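Local coordinates for protein erythromycin dehydratase (Saccharopolyspora erythraea, PDB 3EL6) that probably dehydrates a carrier-bound beta-hydroxyacyl chain to its unsaturated form, as one domain of the synthase that builds the erythromycin polyketide core, at residues P195-L200 against L229-A234; I216-E221 against G263-R268; H134-V139 against A145-H150. All coordinates share one frame; numbering follows the deposited sequence.

Interaction 1. Residues P195-L200 against L229-A234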
loop_
_atom_site.group_PDB
_atom_site.type_symbol
_atom_site.label_atom_id
_atom_site.label_comp_id
_atom_site.label_asym_id
_atom_site.label_seq_id
_atom_site.Cartn_x
_atom_site.Cartn_y
_atom_site.Cartn_z
ATOM N N PRO A 195 -19.908 -6.348 -31.021
ATOM C CA PRO A 195 -19.218 -5.436 -31.977
ATOM C C PRO A 195 -17.974 -4.706 -31.376
ATOM O O PRO A 195 -17.028 -4.435 -32.082
ATOM C CB PRO A 195 -20.317 -4.413 -32.363
ATOM C CG PRO A 195 -21.597 -5.256 -32.264
ATOM C CD PRO A 195 -21.386 -6.188 -31.053
ATOM N N SER A 196 -18.013 -4.339 -30.105
ATOM C CA SER A 196 -16.896 -3.620 -29.528
ATOM C C SER A 196 -15.579 -4.438 -29.656
ATOM O O SER A 196 -14.509 -3.867 -29.884
ATOM C CB SER A 196 -17.207 -3.220 -28.078
ATOM O OG SER A 196 -17.478 -4.379 -27.290
ATOM N N PHE A 197 -15.688 -5.759 -29.545
ATOM C CA PHE A 197 -14.562 -6.679 -29.612
ATOM C C PHE A 197 -14.293 -7.259 -30.991
ATOM O O PHE A 197 -13.322 -8.007 -31.153
ATOM C CB PHE A 197 -14.782 -7.854 -28.652
ATOM C CG PHE A 197 -14.441 -7.515 -27.223
ATOM C CD1 PHE A 197 -13.179 -7.811 -26.707
ATOM C CD2 PHE A 197 -15.347 -6.857 -26.412
ATOM C CE1 PHE A 197 -12.832 -7.469 -25.374
ATOM C CE2 PHE A 197 -15.015 -6.502 -25.080
ATOM C CZ PHE A 197 -13.752 -6.815 -24.569
ATOM N N GLN A 198 -15.142 -6.914 -31.976
ATOM C CA GLN A 198 -14.970 -7.450 -33.325
ATOM C C GLN A 198 -13.961 -6.576 -34.050
ATOM O O GLN A 198 -14.243 -5.953 -35.088
ATOM C CB GLN A 198 -16.343 -7.489 -34.002
ATOM C CG GLN A 198 -17.242 -8.441 -33.288
ATOM C CD GLN A 198 -18.616 -8.525 -33.898
ATOM O OE1 GLN A 198 -18.834 -7.982 -34.988
ATOM N NE2 GLN A 198 -19.553 -9.160 -33.196
ATOM N N ALA A 199 -12.721 -6.565 -33.557
ATOM C CA ALA A 199 -11.761 -5.556 -33.958
ATOM C C ALA A 199 -10.724 -6.078 -34.963
ATOM O O ALA A 199 -9.843 -5.333 -35.346
ATOM C CB ALA A 199 -11.016 -4.976 -32.708
ATOM N N LEU A 200 -10.815 -7.345 -35.351
ATOM C CA LEU A 200 -9.979 -7.850 -36.480
ATOM C C LEU A 200 -10.561 -7.279 -37.781
ATOM O O LEU A 200 -11.689 -7.620 -38.122
ATOM C CB LEU A 200 -10.011 -9.376 -36.489
ATOM C CG LEU A 200 -9.318 -10.049 -35.309
ATOM C CD1 LEU A 200 -9.590 -11.589 -35.387
ATOM C CD2 LEU A 200 -7.810 -9.844 -35.348
ATOM N N LEU A 229 -8.499 -3.222 -27.530
ATOM C CA LEU A 229 -7.524 -3.336 -28.634
ATOM C C LEU A 229 -6.562 -4.488 -28.346
ATOM O O LEU A 229 -6.277 -5.317 -29.208
ATOM C CB LEU A 229 -6.819 -2.017 -28.846
ATOM C CG LEU A 229 -5.878 -1.968 -30.088
ATOM C CD1 LEU A 229 -6.750 -2.036 -31.373
ATOM C CD2 LEU A 229 -5.011 -0.690 -30.157
ATOM N N LEU A 230 -6.084 -4.594 -27.096
ATOM C CA LEU A 230 -5.106 -5.672 -26.772
ATOM C C LEU A 230 -5.730 -7.040 -26.825
ATOM O O LEU A 230 -5.100 -8.035 -27.246
ATOM C CB LEU A 230 -4.598 -5.423 -25.346
ATOM C CG LEU A 230 -3.489 -6.387 -24.893
ATOM C CD1 LEU A 230 -2.339 -6.138 -25.818
ATOM C CD2 LEU A 230 -3.144 -5.878 -23.488
ATOM N N ASP A 231 -7.008 -7.170 -26.411
ATOM C CA ASP A 231 -7.657 -8.476 -26.581
ATOM C C ASP A 231 -7.770 -8.850 -28.067
ATOM O O ASP A 231 -7.635 -10.008 -28.425
ATOM C CB ASP A 231 -9.078 -8.494 -26.002
ATOM C CG ASP A 231 -9.733 -9.825 -26.159
ATOM O OD1 ASP A 231 -9.473 -10.697 -25.312
ATOM O OD2 ASP A 231 -10.497 -10.045 -27.148
ATOM N N ALA A 232 -8.079 -7.864 -28.902
ATOM C CA ALA A 232 -8.193 -8.119 -30.361
ATOM C C ALA A 232 -6.795 -8.462 -30.978
ATOM O O ALA A 232 -6.664 -9.294 -31.879
ATOM C CB ALA A 232 -8.836 -6.944 -31.030
ATOM N N VAL A 233 -5.731 -7.878 -30.460
ATOM C CA VAL A 233 -4.377 -8.362 -30.823
ATOM C C VAL A 233 -4.174 -9.828 -30.487
ATOM O O VAL A 233 -3.690 -10.592 -31.323
ATOM C CB VAL A 233 -3.291 -7.530 -30.118
ATOM C CG1 VAL A 233 -1.941 -8.174 -30.260
ATOM C CG2 VAL A 233 -3.297 -6.122 -30.675
ATOM N N ALA A 234 -4.547 -10.236 -29.278
ATOM C CA ALA A 234 -4.510 -11.638 -28.900
ATOM C C ALA A 234 -5.448 -12.494 -29.730
ATOM O O ALA A 234 -5.215 -13.713 -29.938
ATOM C CB ALA A 234 -4.843 -11.782 -27.374
#

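Interaction 2. Residues I216-E221 against G263-R268. With SO4 (sulfate ion), chain B.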
loop_
_atom_site.group_PDB
_atom_site.type_symbol
_atom_site.label_atom_id
_atom_site.label_comp_id
_atom_site.label_asym_id
_atom_site.label_seq_id
_atom_site.Cartn_x
_atom_site.Cartn_y
_atom_site.Cartn_z
ATOM N N ILE A 216 -9.989 -0.078 -32.963
ATOM C CA ILE A 216 -11.202 0.184 -32.246
ATOM C C ILE A 216 -11.452 1.675 -32.388
ATOM O O ILE A 216 -10.611 2.435 -32.849
ATOM C CB ILE A 216 -11.070 -0.189 -30.733
ATOM C CG1 ILE A 216 -9.928 0.606 -30.082
ATOM C CG2 ILE A 216 -10.877 -1.709 -30.589
ATOM C CD1 ILE A 216 -9.977 0.505 -28.532
ATOM N N ALA A 217 -12.631 2.139 -31.990
ATOM C CA ALA A 217 -12.821 3.563 -31.968
ATOM C C ALA A 217 -12.189 4.219 -30.708
ATOM O O ALA A 217 -12.429 3.777 -29.592
ATOM C CB ALA A 217 -14.305 3.892 -32.046
ATOM N N ALA A 218 -11.457 5.311 -30.889
ATOM C CA ALA A 218 -10.898 6.062 -29.730
ATOM C C ALA A 218 -11.956 6.418 -28.665
ATOM O O ALA A 218 -13.068 6.824 -28.990
ATOM C CB ALA A 218 -10.155 7.296 -30.212
ATOM N N ASP A 219 -11.664 6.218 -27.389
ATOM C CA ASP A 219 -12.606 6.742 -26.391
ATOM C C ASP A 219 -11.947 7.359 -25.153
ATOM O O ASP A 219 -11.626 8.551 -25.151
ATOM C CB ASP A 219 -13.689 5.739 -25.991
ATOM C CG ASP A 219 -14.788 6.392 -25.179
ATOM O OD1 ASP A 219 -14.519 6.736 -24.008
ATOM O OD2 ASP A 219 -15.905 6.598 -25.702
ATOM N N GLU A 220 -11.772 6.550 -24.107
ATOM C CA GLU A 220 -11.052 6.993 -22.909
ATOM C C GLU A 220 -9.552 7.120 -23.200
ATOM O O GLU A 220 -8.939 6.221 -23.767
ATOM C CB GLU A 220 -11.227 5.970 -21.789
ATOM C CG GLU A 220 -12.551 6.008 -21.082
ATOM C CD GLU A 220 -12.495 6.895 -19.864
ATOM O OE1 GLU A 220 -13.366 6.731 -18.968
ATOM O OE2 GLU A 220 -11.570 7.748 -19.807
ATOM N N GLU A 221 -8.930 8.219 -22.807
ATOM C CA GLU A 221 -7.485 8.180 -22.854
ATOM C C GLU A 221 -6.988 7.674 -21.486
ATOM O O GLU A 221 -7.710 7.674 -20.462
ATOM C CB GLU A 221 -6.879 9.549 -23.236
ATOM C CG GLU A 221 -5.281 9.591 -23.401
ATOM C CD GLU A 221 -4.624 8.478 -24.322
ATOM O OE1 GLU A 221 -4.504 7.304 -23.907
ATOM O OE2 GLU A 221 -4.161 8.815 -25.436
ATOM N N GLY A 263 -1.614 4.809 -26.049
ATOM C CA GLY A 263 -2.741 5.533 -26.694
ATOM C C GLY A 263 -3.094 5.078 -28.109
ATOM O O GLY A 263 -3.779 5.797 -28.866
ATOM N N ALA A 264 -2.607 3.890 -28.480
ATOM C CA ALA A 264 -2.876 3.383 -29.812
ATOM C C ALA A 264 -4.349 2.941 -29.851
ATOM O O ALA A 264 -4.874 2.362 -28.865
ATOM C CB ALA A 264 -1.919 2.180 -30.157
ATOM N N THR A 265 -5.021 3.241 -30.964
ATOM C CA THR A 265 -6.351 2.620 -31.213
ATOM C C THR A 265 -6.387 1.870 -32.557
ATOM O O THR A 265 -7.403 1.299 -32.911
ATOM C CB THR A 265 -7.475 3.650 -31.264
ATOM O OG1 THR A 265 -7.178 4.646 -32.246
ATOM C CG2 THR A 265 -7.683 4.326 -29.866
ATOM N N SER A 266 -5.277 1.885 -33.294
ATOM C CA SER A 266 -5.219 1.278 -34.616
ATOM C C SER A 266 -3.798 0.757 -34.814
ATOM O O SER A 266 -2.856 1.571 -34.744
ATOM C CB SER A 266 -5.528 2.328 -35.671
ATOM O OG SER A 266 -5.493 1.734 -36.960
ATOM N N VAL A 267 -3.649 -0.560 -34.998
ATOM C CA VAL A 267 -2.315 -1.158 -35.052
ATOM C C VAL A 267 -2.284 -2.244 -36.129
ATOM O O VAL A 267 -3.328 -2.648 -36.648
ATOM C CB VAL A 267 -1.932 -1.789 -33.672
ATOM C CG1 VAL A 267 -1.809 -0.637 -32.601
ATOM C CG2 VAL A 267 -2.936 -2.914 -33.280
ATOM N N ARG A 268 -1.076 -2.693 -36.487
ATOM C CA ARG A 268 -0.901 -3.878 -37.303
ATOM C C ARG A 268 -0.198 -4.929 -36.440
ATOM O O ARG A 268 0.650 -4.589 -35.622
ATOM C CB ARG A 268 -0.008 -3.535 -38.505
ATOM C CG ARG A 268 -0.633 -2.456 -39.454
ATOM C CD ARG A 268 0.350 -1.900 -40.535
ATOM N NE ARG A 268 -0.469 -1.210 -41.540
ATOM C CZ ARG A 268 -0.024 -0.671 -42.682
ATOM N NH1 ARG A 268 1.262 -0.699 -43.003
ATOM N NH2 ARG A 268 -0.896 -0.103 -43.506
HETATM S S SO4 B . 1.414 1.203 -46.352
HETATM O O1 SO4 B . -0.009 0.862 -46.277
HETATM O O2 SO4 B . 2.232 0.237 -45.602
HETATM O O3 SO4 B . 1.832 1.212 -47.760
HETATM O O4 SO4 B . 1.611 2.548 -45.799
HETATM O O HOH W 1 -8.893 4.163 -34.217
#

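Interaction 3. Residues H134-V139 against A145-H150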
loop_
_atom_site.group_PDB
_atom_site.type_symbol
_atom_site.label_atom_id
_atom_site.label_comp_id
_atom_site.label_asym_id
_atom_site.label_seq_id
_atom_site.Cartn_x
_atom_site.Cartn_y
_atom_site.Cartn_z
ATOM N N HIS A 134 -5.576 -8.582 -7.532
ATOM C CA HIS A 134 -6.733 -9.134 -6.809
ATOM C C HIS A 134 -7.990 -8.434 -7.258
ATOM O O HIS A 134 -7.983 -7.259 -7.681
ATOM C CB HIS A 134 -6.583 -8.999 -5.266
ATOM C CG HIS A 134 -5.544 -9.917 -4.662
ATOM N ND1 HIS A 134 -4.192 -9.668 -4.752
ATOM C CD2 HIS A 134 -5.661 -11.059 -3.935
ATOM C CE1 HIS A 134 -3.521 -10.641 -4.158
ATOM N NE2 HIS A 134 -4.392 -11.501 -3.658
ATOM N N ALA A 135 -9.115 -9.124 -7.093
ATOM C CA ALA A 135 -10.392 -8.503 -7.341
ATOM C C ALA A 135 -11.410 -8.922 -6.289
ATOM O O ALA A 135 -11.234 -9.983 -5.666
ATOM C CB ALA A 135 -10.900 -8.979 -8.716
ATOM N N ALA A 136 -12.493 -8.161 -6.160
ATOM C CA ALA A 136 -13.554 -8.547 -5.201
ATOM C C ALA A 136 -14.885 -8.061 -5.728
ATOM O O ALA A 136 -14.921 -7.090 -6.474
ATOM C CB ALA A 136 -13.301 -7.898 -3.901
ATOM N N GLU A 137 -15.986 -8.693 -5.328
ATOM C CA GLU A 137 -17.297 -8.090 -5.591
ATOM C C GLU A 137 -17.354 -6.716 -4.961
ATOM O O GLU A 137 -16.852 -6.489 -3.832
ATOM C CB GLU A 137 -18.415 -8.959 -4.991
ATOM C CG GLU A 137 -18.301 -10.405 -5.358
ATOM C CD GLU A 137 -19.641 -11.131 -5.298
ATOM O OE1 GLU A 137 -20.591 -10.578 -4.694
ATOM O OE2 GLU A 137 -19.747 -12.247 -5.878
ATOM N N ASP A 138 -17.983 -5.770 -5.660
ATOM C CA ASP A 138 -18.035 -4.393 -5.176
ATOM C C ASP A 138 -18.705 -4.316 -3.799
ATOM O O ASP A 138 -19.694 -5.011 -3.541
ATOM C CB ASP A 138 -18.776 -3.492 -6.193
ATOM C CG ASP A 138 -18.238 -2.069 -6.222
ATOM O OD1 ASP A 138 -18.690 -1.301 -7.111
ATOM O OD2 ASP A 138 -17.357 -1.707 -5.385
ATOM N N VAL A 139 -18.148 -3.490 -2.911
ATOM C CA VAL A 139 -18.693 -3.269 -1.570
ATOM C C VAL A 139 -18.551 -1.809 -1.221
ATOM O O VAL A 139 -17.664 -1.143 -1.727
ATOM C CB VAL A 139 -17.926 -4.015 -0.429
ATOM C CG1 VAL A 139 -18.272 -5.498 -0.406
ATOM C CG2 VAL A 139 -16.385 -3.744 -0.525
ATOM N N ALA A 145 -14.210 -6.076 1.679
ATOM C CA ALA A 145 -13.921 -6.606 0.346
ATOM C C ALA A 145 -13.431 -8.058 0.431
ATOM O O ALA A 145 -12.485 -8.365 1.167
ATOM C CB ALA A 145 -12.848 -5.750 -0.356
ATOM N N GLN A 146 -14.062 -8.939 -0.318
ATOM C CA GLN A 146 -13.662 -10.333 -0.322
ATOM C C GLN A 146 -12.667 -10.620 -1.431
ATOM O O GLN A 146 -12.990 -11.287 -2.418
ATOM C CB GLN A 146 -14.904 -11.213 -0.435
ATOM C CG GLN A 146 -15.825 -10.963 0.800
ATOM C CD GLN A 146 -17.110 -11.826 0.836
ATOM O OE1 GLN A 146 -17.296 -12.776 0.067
ATOM N NE2 GLN A 146 -17.967 -11.516 1.782
ATOM N N TRP A 147 -11.440 -10.138 -1.270
ATOM C CA TRP A 147 -10.413 -10.279 -2.302
ATOM C C TRP A 147 -10.116 -11.699 -2.678
ATOM O O TRP A 147 -10.038 -12.564 -1.802
ATOM C CB TRP A 147 -9.118 -9.613 -1.831
ATOM C CG TRP A 147 -9.282 -8.132 -1.498
ATOM C CD1 TRP A 147 -9.179 -7.515 -0.268
ATOM C CD2 TRP A 147 -9.478 -7.099 -2.452
ATOM N NE1 TRP A 147 -9.320 -6.133 -0.413
ATOM C CE2 TRP A 147 -9.542 -5.869 -1.748
ATOM C CE3 TRP A 147 -9.622 -7.106 -3.851
ATOM C CZ2 TRP A 147 -9.739 -4.635 -2.403
ATOM C CZ3 TRP A 147 -9.856 -5.910 -4.486
ATOM C CH2 TRP A 147 -9.885 -4.688 -3.782
ATOM N N SER A 148 -9.948 -11.942 -3.980
ATOM C CA SER A 148 -9.450 -13.192 -4.494
ATOM C C SER A 148 -8.331 -12.844 -5.478
ATOM O O SER A 148 -8.434 -11.852 -6.171
ATOM C CB SER A 148 -10.533 -13.915 -5.308
ATOM O OG SER A 148 -10.136 -15.273 -5.454
ATOM N N GLN A 149 -7.324 -13.693 -5.575
ATOM C CA GLN A 149 -6.195 -13.418 -6.475
ATOM C C GLN A 149 -6.526 -13.833 -7.905
ATOM O O GLN A 149 -6.994 -14.959 -8.104
ATOM C CB GLN A 149 -4.947 -14.163 -6.049
ATOM C CG GLN A 149 -3.767 -13.765 -6.922
ATOM C CD GLN A 149 -2.494 -14.312 -6.435
ATOM O OE1 GLN A 149 -1.805 -15.040 -7.148
ATOM N NE2 GLN A 149 -2.130 -13.940 -5.225
ATOM N N HIS A 150 -6.332 -12.946 -8.886
ATOM C CA HIS A 150 -6.635 -13.321 -10.281
ATOM C C HIS A 150 -5.401 -13.404 -11.180
ATOM O O HIS A 150 -5.431 -14.114 -12.204
ATOM C CB HIS A 150 -7.667 -12.384 -10.906
ATOM C CG HIS A 150 -9.050 -12.662 -10.405
ATOM N ND1 HIS A 150 -9.883 -13.583 -11.001
ATOM C CD2 HIS A 150 -9.714 -12.187 -9.323
ATOM C CE1 HIS A 150 -11.011 -13.664 -10.302
ATOM N NE2 HIS A 150 -10.934 -12.826 -9.280
HETATM O O HOH W 2 -16.297 -8.360 -1.862
HETATM O O HOH W 3 -15.261 -11.377 -4.091
#

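Interaction 1. Residues P195-L200 against L229-A234
With chi1 of Phe197 at -80°, its ring stands beside the backbone N and leans toward helix 227-235, while Asp231, whose CG is turned anti to the backbone N (chi1 -179°), swings its carboxylate out to meet it. The helix is the hotdog helix of the second half of the double hotdog fold, and Asp231 and Gln235 match the Asp-x-x-x-Gln signature of polyketide synthase dehydratases. His69 and Pro78 fit the His-x-x-x-Gly-x-x-x-x-Pro motif of the family, and both meet the Phe197 side chain, so the contact probably lines the active site. The carboxylate comes to the ring's edge: Phe197 CD1 is 3.5 Å from Asp231 OD2, and Phe197 CE1 is 3.9 Å from Asp231 CB, which lies in the ring plane. OD2 lies near the ring plane, so it meets the C-H edge, where the ring's partial positive charge lies; the carboxylate plane is turned 80° from the ring. Gln235 NE2 ties the two segments together, since it is hydrogen-bonded both to Asp231 OD2 and to Phe197 O. The bond to Phe197 O joins the loop backbone to the helix, and the one to OD2 would help fix the carboxylate's rotation. Beyond Phe197 the chain makes an inverse gamma turn centred on Gln198, with a weak bond from Ala199 N to Phe197 O, delivering Ala199 to the helix. Here the backbones run closest, the CA atoms of Ala199 and Ala232 being 5.7 Å apart. The Ala232 methyl points almost straight at that of Ala199, which meets it from an angle; the contact is tight, at 3.4 Å from Ala199 CB to Ala232 CB, and Val214 of strand 209-215 packs against both. Leu200 opens strand 200-206, and its branch CD2 touches the helix backbone 3.7 Å from Ala232 O.

Interaction 2. Residues I216-E221 against G263-R268
A water grips both sides of this contact: it lies 2.7 Å from Thr265 OG1 and donates to Ile216 O at 2.8 Å. It sits where strand 209-215 runs out into a loop and strand 266-273 begins, two antiparallel neighbours in the second hotdog half of the double hotdog fold. Val214 and Val267 bond through their backbones within these strands, and one further backbone bond lies beyond them. Ile216 N donates to Thr265 O over 2.9 Å, with 161° at the hydrogen and the donor nearly in line with the carbonyl. Thr265 carries most of the rest. At chi1 56° its hydroxyl falls between the backbone N and the carbonyl carbon, facing the water, which leaves Thr265 CG2 to rest against Ala218, 3.7 Å from Ala218 CA. Ile216 crosses the threonine side chain at about a right angle, its CG1 being 4.1 Å from Thr265 CB. Farther along, Glu221 bends at chi2 and lays both carboxylate oxygens near Gly263 CA. At the other end Arg268, in cation-pi contact with Trp169, holds a sulfate, probably from the crystallisation liquor, in a two-pronged edge-on grip: NH1 reaches sulfate O2 at 2.9 Å and NH2 reaches sulfate O1 at 3.1 Å.

Interaction 3. Residues H134-V139 against A145-H150
Ala135 and Ser148 form a hydrogen-bonded antiparallel pair, with Ala135 N donating to Ser148 O at 3.0 Å and Ser148 N to Ala135 O at 2.9 Å. His134 and Gln149 follow as a non-hydrogen-bonded pair, and CA-H...O contacts flank the bonds, from His134 CA to Ser148 O and Trp147 CA to Ala135 O. Two residues nearer the turn, waters replace direct bonds: one bridges Glu137 O and Gln146 N, another Glu137 N and Gln146 O. Gln146 centres an inverse gamma turn. This is the tip of the beta hairpin of strands 129-137 and 148-156 in the first hotdog half, near the second subunit, whose Pro47 packs on Trp147 and Gly48 on His134. CH-pi contacts come next. Gln149, its CG anti to the backbone N (chi1 -175°), extends across the His134 ring, with CG 4.3 Å from the ring centroid and the amide plane turned 85° to the imidazole. Ala136 CB lies off-centre over the six-membered ring of Trp147, 3.8 Å from Trp147 CE3, with Ala145 CB above the same face. Among apolar contacts, Val139 CG2 meets Ala145 CB at 4.1 Å. On the face away from His134, Ala135 CB meets His150 CD2 at 3.5 Å; His150 ND1 is bonded to Arg105 O.

In the fold
Interaction 3 comes first along the chain and closes before the others open; interactions 1 and 2 interlace, their segments alternating between residues 195 and 268. That order follows the double hotdog: the hairpin of 134-150 belongs to the first half, the other two contacts to the second. Interactions 1 and 2 have centres about 11 Å apart and touch, Leu229 of helix 227-235 reaching Ala264, Thr265 and Val267 while Ala199 packs on Ile216. Together they pack helix 227-235 against strands 209-215 and 266-273. Interaction 3 lies about 26 Å and 29 Å from them, centre to centre, with no direct touch, and faces the second subunit rather than the probable active site.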